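Local coordinates for protein putative alpha-N-acetylgalactosaminidase (Bacillus halodurans C-125, PDB 3CC1) that probably hydrolyses glycosidic bonds to release alpha-linked N-acetylgalactosamine from glycoconjugates, at residues G117-A122 and T150-V155; L72-Y77 and E125-L130; Q55-T60 and G78-A83. All blocks are in the same frame, centred on the assembly; numbering follows the deposited sequence.

Interaction 1: G117-A122 and T150-V155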
loop_
_atom_site.group_PDB
_atom_site.type_symbol
_atom_site.label_atom_id
_atom_site.label_comp_id
_atom_site.label_asym_id
_atom_site.label_seq_id
_atom_site.Cartn_x
_atom_site.Cartn_y
_atom_site.Cartn_z
ATOM N N GLY A 117 -14.945 -5.991 31.273
ATOM C CA GLY A 117 -15.507 -4.998 32.199
ATOM C C GLY A 117 -16.581 -5.506 33.140
ATOM O O GLY A 117 -16.635 -6.687 33.527
ATOM N N ILE A 118 -17.450 -4.582 33.500
ATOM C CA ILE A 118 -18.487 -4.819 34.466
ATOM C C ILE A 118 -19.783 -4.226 33.889
ATOM O O ILE A 118 -19.752 -3.203 33.247
ATOM C CB ILE A 118 -18.133 -4.116 35.817
ATOM C CG1 ILE A 118 -19.158 -4.454 36.900
ATOM C CG2 ILE A 118 -18.002 -2.582 35.640
ATOM C CD1 ILE A 118 -18.727 -4.043 38.322
ATOM N N PRO A 119 -20.924 -4.880 34.096
ATOM C CA PRO A 119 -22.069 -4.387 33.358
ATOM C C PRO A 119 -22.472 -2.988 33.766
ATOM O O PRO A 119 -22.394 -2.629 34.913
ATOM C CB PRO A 119 -23.173 -5.387 33.746
ATOM C CG PRO A 119 -22.429 -6.651 34.049
ATOM C CD PRO A 119 -21.204 -6.181 34.762
ATOM N N ARG A 120 -22.933 -2.208 32.810
ATOM C CA ARG A 120 -23.401 -0.890 33.144
ATOM C C ARG A 120 -24.566 -0.980 34.137
ATOM O O ARG A 120 -24.798 -0.099 34.941
ATOM C CB ARG A 120 -23.861 -0.188 31.861
ATOM C CG ARG A 120 -22.736 0.066 30.874
ATOM C CD ARG A 120 -23.211 1.101 29.867
ATOM N NE ARG A 120 -22.262 1.221 28.787
ATOM C CZ ARG A 120 -22.396 2.087 27.789
ATOM N NH1 ARG A 120 -23.403 2.935 27.789
ATOM N NH2 ARG A 120 -21.538 2.097 26.801
ATOM N N GLN A 121 -25.322 -2.056 34.001
ATOM C CA GLN A 121 -26.468 -2.360 34.844
ATOM C C GLN A 121 -26.053 -2.546 36.321
ATOM O O GLN A 121 -26.783 -2.134 37.231
ATOM C CB GLN A 121 -27.145 -3.604 34.315
ATOM C CG GLN A 121 -28.440 -3.942 35.031
ATOM C CD GLN A 121 -29.166 -5.107 34.329
ATOM O OE1 GLN A 121 -29.486 -5.023 33.158
ATOM N NE2 GLN A 121 -29.420 -6.175 35.059
ATOM N N ALA A 122 -24.872 -3.136 36.535
ATOM C CA ALA A 122 -24.284 -3.246 37.866
ATOM C C ALA A 122 -23.917 -1.868 38.395
ATOM O O ALA A 122 -24.084 -1.572 39.566
ATOM C CB ALA A 122 -23.061 -4.182 37.848
ATOM N N THR A 150 -23.024 -1.746 24.068
ATOM C CA THR A 150 -23.342 -0.953 25.264
ATOM C C THR A 150 -23.403 -1.742 26.612
ATOM O O THR A 150 -23.790 -1.178 27.626
ATOM C CB THR A 150 -24.720 -0.224 25.115
ATOM O OG1 THR A 150 -25.727 -1.194 24.792
ATOM C CG2 THR A 150 -24.696 0.810 24.010
ATOM N N ASP A 151 -23.008 -3.009 26.628
ATOM C CA ASP A 151 -23.300 -3.858 27.794
ATOM C C ASP A 151 -22.494 -3.448 29.044
ATOM O O ASP A 151 -22.976 -3.532 30.168
ATOM C CB ASP A 151 -22.995 -5.353 27.486
ATOM C CG ASP A 151 -23.984 -5.999 26.518
ATOM O OD1 ASP A 151 -25.120 -5.464 26.337
ATOM O OD2 ASP A 151 -23.606 -7.084 25.971
HETATM N N MSE A 152 -21.256 -3.049 28.850
HETATM C CA MSE A 152 -20.295 -2.914 29.956
HETATM C C MSE A 152 -19.670 -1.513 30.078
HETATM O O MSE A 152 -19.682 -0.701 29.145
HETATM C CB MSE A 152 -19.136 -3.909 29.809
HETATM C CG MSE A 152 -19.451 -5.302 29.228
HETATM SE SE MSE A 152 -20.618 -6.327 30.369
HETATM C CE MSE A 152 -19.303 -7.243 31.494
ATOM N N TYR A 153 -19.102 -1.268 31.247
ATOM C CA TYR A 153 -18.064 -0.259 31.446
ATOM C C TYR A 153 -16.785 -1.030 31.777
ATOM O O TYR A 153 -16.830 -2.162 32.261
ATOM C CB TYR A 153 -18.372 0.665 32.626
ATOM C CG TYR A 153 -19.516 1.632 32.391
ATOM C CD1 TYR A 153 -19.468 2.552 31.361
ATOM C CD2 TYR A 153 -20.624 1.645 33.232
ATOM C CE1 TYR A 153 -20.503 3.461 31.179
ATOM C CE2 TYR A 153 -21.658 2.539 33.055
ATOM C CZ TYR A 153 -21.592 3.442 32.036
ATOM O OH TYR A 153 -22.637 4.315 31.838
ATOM N N GLY A 154 -15.652 -0.413 31.473
ATOM C CA GLY A 154 -14.389 -0.864 31.981
ATOM C C GLY A 154 -14.320 -0.909 33.491
ATOM O O GLY A 154 -14.963 -0.140 34.196
ATOM N N VAL A 155 -13.511 -1.840 33.968
ATOM C CA VAL A 155 -13.122 -1.903 35.355
ATOM C C VAL A 155 -11.793 -1.154 35.486
ATOM O O VAL A 155 -10.851 -1.360 34.710
ATOM C CB VAL A 155 -13.001 -3.355 35.836
ATOM C CG1 VAL A 155 -12.380 -3.425 37.229
ATOM C CG2 VAL A 155 -14.373 -4.039 35.826
HETATM O O HOH W 1 -19.697 -0.184 26.371
HETATM O O HOH W 2 -25.472 -3.517 31.414
#
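Ile-118 and Tyr-153 face each other as a hydrogen-bonded antiparallel pair: Ile-118 N gives a bond of 2.8 Å to Tyr-153 O, and Tyr-153 N returns one of 2.9 Å to Ile-118 O. Packing is close just before this pair, where Gly-117 CA makes a C-H...O contact of 3.1 Å with Tyr-153 O; a side chain there would collide with that carbonyl, and the backbone angles also call for glycine. Selenomethionine Met-152 folds over the same place; with its chain bent at chi2 and chi3 (-90°), SE rests on Pro-119 CA while CE comes 3.4 Å from Gly-117 O. Val-155 CG2 packs on Ile-118 CB. The two strands belong to a small three-stranded antiparallel sheet after strand 109-115 of the parallel barrel, with 152-155 in its middle and 118-119 at one edge; Pro-119 then serves as N-cap of helix 120-125. Beyond the pairing the contact becomes wetter and is carried by Arg-120, backbone and side chain alike. Arg-120 N donates to Asp-151 O, a carbonyl that also takes a proton from a water held by Gln-121 N. With CG beside the backbone N (chi1 -65°), Arg-120 lays it over the Tyr-153 ring face, 3.6 Å from the centroid, and the extended chain beyond carries the guanidinium nearly parallel to the ring. Arg-120 NE makes a straight bond of 3.2 Å (171°) to Met-152 O, which it meets from above the carbonyl plane. A water bridges Arg-120 NH2 to that oxygen, and Thr-150, which packs on Pro-147 of the second subunit, covers the guanidinium face turned from Tyr-153.

Interaction 2: L72-Y77 and E125-L130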
loop_
_atom_site.group_PDB
_atom_site.type_symbol
_atom_site.label_atom_id
_atom_site.label_comp_id
_atom_site.label_asym_id
_atom_site.label_seq_id
_atom_site.Cartn_x
_atom_site.Cartn_y
_atom_site.Cartn_z
ATOM N N LEU A 72 -30.597 -7.102 31.483
ATOM C CA LEU A 72 -29.621 -8.215 31.420
ATOM C C LEU A 72 -29.799 -9.113 32.648
ATOM O O LEU A 72 -30.077 -8.636 33.773
ATOM C CB LEU A 72 -28.167 -7.741 31.329
ATOM C CG LEU A 72 -27.771 -6.803 30.200
ATOM C CD1 LEU A 72 -26.212 -6.600 30.216
ATOM C CD2 LEU A 72 -28.257 -7.267 28.873
ATOM N N CYS A 73 -29.651 -10.415 32.429
ATOM C CA CYS A 73 -29.735 -11.379 33.517
ATOM C C CYS A 73 -28.460 -11.265 34.310
ATOM O O CYS A 73 -27.387 -11.378 33.766
ATOM C CB CYS A 73 -29.864 -12.797 32.989
ATOM S SG CYS A 73 -31.366 -13.028 32.069
HETATM N N MSE A 74 -28.593 -10.998 35.594
HETATM C CA MSE A 74 -27.437 -10.637 36.387
HETATM C C MSE A 74 -27.706 -10.983 37.849
HETATM O O MSE A 74 -28.810 -10.774 38.317
HETATM C CB MSE A 74 -27.193 -9.120 36.267
HETATM C CG MSE A 74 -25.773 -8.655 36.665
HETATM SE SE MSE A 74 -25.660 -6.704 36.539
HETATM C CE MSE A 74 -26.713 -6.122 38.026
ATOM N N ASP A 75 -26.683 -11.447 38.566
ATOM C CA ASP A 75 -26.824 -11.714 39.983
ATOM C C ASP A 75 -26.624 -10.461 40.805
ATOM O O ASP A 75 -26.407 -9.369 40.284
ATOM C CB ASP A 75 -25.978 -12.905 40.449
ATOM C CG ASP A 75 -24.495 -12.620 40.584
ATOM O OD1 ASP A 75 -24.092 -11.439 40.603
ATOM O OD2 ASP A 75 -23.719 -13.620 40.731
ATOM N N GLU A 76 -26.810 -10.614 42.109
ATOM C CA GLU A 76 -26.779 -9.481 43.015
ATOM C C GLU A 76 -25.405 -8.864 43.181
ATOM O O GLU A 76 -25.288 -7.805 43.757
ATOM C CB GLU A 76 -27.360 -9.847 44.398
ATOM C CG GLU A 76 -26.918 -11.142 44.996
ATOM C CD GLU A 76 -28.034 -11.775 45.890
ATOM O OE1 GLU A 76 -28.181 -11.338 47.067
ATOM O OE2 GLU A 76 -28.725 -12.706 45.401
ATOM N N TYR A 77 -24.380 -9.531 42.670
ATOM C CA TYR A 77 -22.980 -9.068 42.799
ATOM C C TYR A 77 -22.451 -8.573 41.459
ATOM O O TYR A 77 -21.259 -8.472 41.248
ATOM C CB TYR A 77 -22.100 -10.196 43.331
ATOM C CG TYR A 77 -22.667 -10.773 44.598
ATOM C CD1 TYR A 77 -22.714 -10.024 45.757
ATOM C CD2 TYR A 77 -23.187 -12.065 44.617
ATOM C CE1 TYR A 77 -23.265 -10.532 46.914
ATOM C CE2 TYR A 77 -23.730 -12.593 45.781
ATOM C CZ TYR A 77 -23.768 -11.809 46.916
ATOM O OH TYR A 77 -24.278 -12.375 48.059
ATOM N N GLU A 125 -27.089 -0.110 39.422
ATOM C CA GLU A 125 -27.706 -0.695 40.607
ATOM C C GLU A 125 -26.761 -0.562 41.788
ATOM O O GLU A 125 -27.124 -0.823 42.914
ATOM C CB GLU A 125 -28.028 -2.175 40.387
ATOM C CG GLU A 125 -29.201 -2.450 39.410
ATOM C CD GLU A 125 -29.543 -3.954 39.245
ATOM O OE1 GLU A 125 -29.149 -4.748 40.124
ATOM O OE2 GLU A 125 -30.181 -4.366 38.230
ATOM N N ASN A 126 -25.539 -0.155 41.509
ATOM C CA ASN A 126 -24.474 -0.105 42.491
ATOM C C ASN A 126 -24.273 -1.437 43.201
ATOM O O ASN A 126 -24.140 -1.507 44.418
ATOM C CB ASN A 126 -24.707 1.008 43.509
ATOM C CG ASN A 126 -23.422 1.394 44.234
ATOM O OD1 ASN A 126 -22.329 1.290 43.691
ATOM N ND2 ASN A 126 -23.558 1.832 45.465
ATOM N N SER A 127 -24.204 -2.493 42.404
ATOM C CA SER A 127 -24.078 -3.851 42.919
ATOM C C SER A 127 -22.822 -4.011 43.775
ATOM O O SER A 127 -21.744 -3.566 43.390
ATOM C CB SER A 127 -24.028 -4.840 41.761
ATOM O OG SER A 127 -25.150 -4.660 40.929
ATOM N N PRO A 128 -22.958 -4.666 44.947
ATOM C CA PRO A 128 -21.770 -5.037 45.737
ATOM C C PRO A 128 -20.839 -6.005 45.007
ATOM O O PRO A 128 -21.268 -6.898 44.276
ATOM C CB PRO A 128 -22.369 -5.699 46.992
ATOM C CG PRO A 128 -23.697 -6.221 46.536
ATOM C CD PRO A 128 -24.204 -5.167 45.553
ATOM N N VAL A 129 -19.554 -5.782 45.202
ATOM C CA VAL A 129 -18.539 -6.665 44.688
ATOM C C VAL A 129 -18.265 -7.768 45.707
ATOM O O VAL A 129 -17.880 -7.534 46.849
ATOM C CB VAL A 129 -17.244 -5.895 44.290
ATOM C CG1 VAL A 129 -16.146 -6.885 43.859
ATOM C CG2 VAL A 129 -17.541 -4.848 43.190
ATOM N N LEU A 130 -18.482 -8.992 45.267
ATOM C CA LEU A 130 -18.352 -10.160 46.132
ATOM C C LEU A 130 -16.920 -10.318 46.625
ATOM O O LEU A 130 -15.979 -10.269 45.854
ATOM C CB LEU A 130 -18.796 -11.410 45.370
ATOM C CG LEU A 130 -18.955 -12.718 46.110
ATOM C CD1 LEU A 130 -20.001 -12.601 47.264
ATOM C CD2 LEU A 130 -19.340 -13.780 45.086
HETATM O O HOH W 3 -29.236 -7.926 40.160
HETATM O O HOH W 4 -27.322 -5.606 42.069
HETATM O O HOH W 5 -18.873 -9.405 42.243
HETATM O O HOH W 6 -20.632 -5.618 41.358
#
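Met-74, a selenomethionine, reaches across with its terminal methyl: CE lies 3.5 Å from Glu-125 OE1 and close to Ser-127 OG. The chain runs extended through chi1 and chi2 and turns only at chi3 (72°), a bend that delivers the methyl to these two polar groups, while the rest of the side chain packs on Gln-121 and Ala-122 of helix 120-125. Asp-75 works within its own segment. Its OD1 accepts from Tyr-77 N at 2.8 Å, an Asx turn in which the donor approaches from above the carboxylate plane, and its OD2 forms a salt bridge with Arg-79. Glu-76 offers its carbonyl to the other segment: Pro-128 CD sits 3.4 Å from Glu-76 O, and Ser-127 CB lies nearby. A water lodged in the same corner bonds Ser-127 OG at 2.6 Å and gives a proton to Glu-125 OE1, its further bond to Glu-76 O being weak. Tyr-77 closes the segment and gives more buried surface than the rest of it together. Leu-130 CD1 stands over the centre of one face of the ring, 3.8 Å from the centroid, in a CH-pi contact, and CG of Glu-76 overlies the opposite face near the rim. Pro-128 O meets the ring edge in plane and also lies 3.1 Å from Tyr-77 CA. One water donates to Tyr-77 O and accepts from Leu-130 N. The second segment arrives here by leaving helix 120-125 through a Schellman motif at Asn-126. With no direct hydrogen bond between the segments, these two surface loops are held by apolar contacts and bridging water, so their polar backbone atoms are hydrogen-bonded across the contact through water and not to each other.

Interaction 3: Q55-T60 and G78-A83; sequences QWYEPT and GRLLPA
Trp-56 O is approached by two neighbours of the opposing loop: Ala-83 N donates a nearly straight hydrogen bond of 2.9 Å in the carbonyl plane, and Pro-82 CA offers a longer C-H contact at 3.5 Å. This bond ties the type I turn from Gln-55 to Glu-58 to the segment 78-83. The Trp-56 ring presents its edge, CZ3 coming within 3.5 Å of Leu-81 C and CH2 equally near Leu-80 O, while its NE1 bonds to His-113 O. Tyr-57 carries much of the apolar packing. Its CG is wedged between the backbone N and the carbonyl carbon (chi1 43°), which turns one face of the ring to Leu-80, whose CD1 stands 3.6 Å from the centroid, over the centre. Tyr-57 CD2 lies over the Trp-56 ring, and the phenol OH is hydrogen-bonded to Asp-151 OD2. A serine here would probably leave the Leu-80 methyl without its aromatic face and Asp-151 OD2 without its phenol partner. Ala-83 CB packs on Pro-59. The one direct hydrogen bond joins the backbones at Trp-56 and Ala-83; otherwise this buried joint rests on shape and apolar packing.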
loop_
_atom_site.group_PDB
_atom_site.type_symbol
_atom_site.label_atom_id
_atom_site.label_comp_id
_atom_site.label_asym_id
_atom_site.label_seq_id
_atom_site.Cartn_x
_atom_site.Cartn_y
_atom_site.Cartn_z
ATOM N N GLN A 55 -23.327 -12.384 24.701
ATOM C CA GLN A 55 -24.709 -11.934 24.907
ATOM C C GLN A 55 -25.634 -13.088 25.273
ATOM O O GLN A 55 -26.839 -13.038 25.070
ATOM C CB GLN A 55 -25.202 -11.084 23.712
ATOM C CG GLN A 55 -24.454 -9.741 23.675
ATOM C CD GLN A 55 -24.789 -8.854 22.484
ATOM O OE1 GLN A 55 -25.134 -7.694 22.674
ATOM N NE2 GLN A 55 -24.599 -9.359 21.271
ATOM N N TRP A 56 -25.023 -14.119 25.836
ATOM C CA TRP A 56 -25.740 -15.228 26.416
ATOM C C TRP A 56 -26.575 -14.824 27.638
ATOM O O TRP A 56 -27.391 -15.621 28.087
ATOM C CB TRP A 56 -24.765 -16.381 26.773
ATOM C CG TRP A 56 -23.511 -15.952 27.499
ATOM C CD1 TRP A 56 -22.305 -15.729 26.935
ATOM C CD2 TRP A 56 -23.345 -15.709 28.908
ATOM N NE1 TRP A 56 -21.398 -15.319 27.884
ATOM C CE2 TRP A 56 -22.005 -15.319 29.109
ATOM C CE3 TRP A 56 -24.194 -15.773 30.015
ATOM C CZ2 TRP A 56 -21.507 -15.005 30.350
ATOM C CZ3 TRP A 56 -23.698 -15.470 31.243
ATOM C CH2 TRP A 56 -22.364 -15.082 31.412
ATOM N N TYR A 57 -26.429 -13.548 28.066
ATOM C CA TYR A 57 -27.034 -12.975 29.280
ATOM C C TYR A 57 -28.119 -11.945 28.942
ATOM O O TYR A 57 -28.652 -11.287 29.821
ATOM C CB TYR A 57 -25.930 -12.323 30.158
ATOM C CG TYR A 57 -24.965 -11.523 29.315
ATOM C CD1 TYR A 57 -25.340 -10.265 28.815
ATOM C CD2 TYR A 57 -23.728 -12.043 28.945
ATOM C CE1 TYR A 57 -24.483 -9.548 27.992
ATOM C CE2 TYR A 57 -22.872 -11.330 28.139
ATOM C CZ TYR A 57 -23.269 -10.088 27.650
ATOM O OH TYR A 57 -22.425 -9.344 26.853
ATOM N N GLU A 58 -28.440 -11.827 27.649
ATOM C CA GLU A 58 -29.279 -10.747 27.139
ATOM C C GLU A 58 -30.565 -11.264 26.498
ATOM O O GLU A 58 -30.575 -11.526 25.303
ATOM C CB GLU A 58 -28.504 -9.919 26.098
ATOM C CG GLU A 58 -29.183 -8.604 25.686
ATOM C CD GLU A 58 -28.155 -7.498 25.293
ATOM O OE1 GLU A 58 -26.966 -7.620 25.689
ATOM O OE2 GLU A 58 -28.539 -6.504 24.617
ATOM N N PRO A 59 -31.628 -11.473 27.295
ATOM C CA PRO A 59 -32.863 -11.916 26.675
ATOM C C PRO A 59 -33.472 -10.701 26.008
ATOM O O PRO A 59 -33.170 -9.546 26.368
ATOM C CB PRO A 59 -33.729 -12.356 27.864
ATOM C CG PRO A 59 -33.282 -11.455 28.974
ATOM C CD PRO A 59 -31.772 -11.313 28.755
ATOM N N THR A 60 -34.318 -10.932 25.041
ATOM C CA THR A 60 -34.948 -9.793 24.381
ATOM C C THR A 60 -36.303 -9.469 25.030
ATOM O O THR A 60 -36.829 -10.283 25.789
ATOM C CB THR A 60 -35.096 -10.071 22.893
ATOM O OG1 THR A 60 -35.900 -11.223 22.727
ATOM C CG2 THR A 60 -33.733 -10.347 22.242
ATOM N N GLY A 78 -23.366 -8.311 40.536
ATOM C CA GLY A 78 -23.000 -7.670 39.286
ATOM C C GLY A 78 -22.404 -8.633 38.273
ATOM O O GLY A 78 -21.749 -8.218 37.310
ATOM N N ARG A 79 -22.676 -9.915 38.473
ATOM C CA ARG A 79 -22.255 -10.972 37.554
ATOM C C ARG A 79 -23.346 -11.447 36.607
ATOM O O ARG A 79 -24.397 -11.949 37.017
ATOM C CB ARG A 79 -21.715 -12.159 38.350
ATOM C CG ARG A 79 -20.662 -11.748 39.380
ATOM C CD ARG A 79 -19.996 -12.938 40.042
ATOM N NE ARG A 79 -20.949 -13.697 40.845
ATOM C CZ ARG A 79 -20.626 -14.692 41.661
ATOM N NH1 ARG A 79 -19.366 -15.073 41.799
ATOM N NH2 ARG A 79 -21.575 -15.303 42.348
ATOM N N LEU A 80 -23.048 -11.356 35.316
ATOM C CA LEU A 80 -23.988 -11.719 34.287
ATOM C C LEU A 80 -24.274 -13.246 34.304
ATOM O O LEU A 80 -23.409 -14.058 34.612
ATOM C CB LEU A 80 -23.512 -11.230 32.915
ATOM C CG LEU A 80 -23.386 -9.724 32.683
ATOM C CD1 LEU A 80 -22.571 -9.445 31.409
ATOM C CD2 LEU A 80 -24.796 -9.134 32.633
ATOM N N LEU A 81 -25.529 -13.566 34.021
ATOM C CA LEU A 81 -26.099 -14.923 34.103
ATOM C C LEU A 81 -26.790 -15.293 32.796
ATOM O O LEU A 81 -27.181 -14.419 32.025
ATOM C CB LEU A 81 -27.126 -15.002 35.257
ATOM C CG LEU A 81 -26.732 -14.566 36.675
ATOM C CD1 LEU A 81 -27.968 -14.667 37.623
ATOM C CD2 LEU A 81 -25.568 -15.381 37.173
ATOM N N PRO A 82 -26.916 -16.606 32.520
ATOM C CA PRO A 82 -27.625 -17.061 31.316
ATOM C C PRO A 82 -29.100 -16.625 31.182
ATOM O O PRO A 82 -29.870 -16.683 32.108
ATOM C CB PRO A 82 -27.479 -18.610 31.380
ATOM C CG PRO A 82 -26.385 -18.857 32.347
ATOM C CD PRO A 82 -26.400 -17.731 33.324
ATOM N N ALA A 83 -29.467 -16.188 29.987
ATOM C CA ALA A 83 -30.856 -15.878 29.654
ATOM C C ALA A 83 -31.654 -17.170 29.764
ATOM O O ALA A 83 -31.449 -18.102 28.992
ATOM C CB ALA A 83 -30.958 -15.251 28.244
#

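Overall arrangement
Interactions 1 and 3 are buried and interaction 2 lies at the surface, and their chemistry differs accordingly: paired strands and an arginine lying over a tyrosine ring in 1, loops joined by one backbone bond and aromatic packing in 3, water and apolar contacts in 2. The three nevertheless share elements. Helix 120-125 begins in interaction 1 and ends in 2, while the long loop between strand 49-52 and helix 97-105 supplies both sides of 3 and one of 2. Cys-73 probably hydrogen-bonds through its backbone to both Tyr-57 and Leu-81, joining 2 to 3; Tyr-57 and Asp-151 join 3 to 1, and Gln-121 and Leu-72 join 1 to 2.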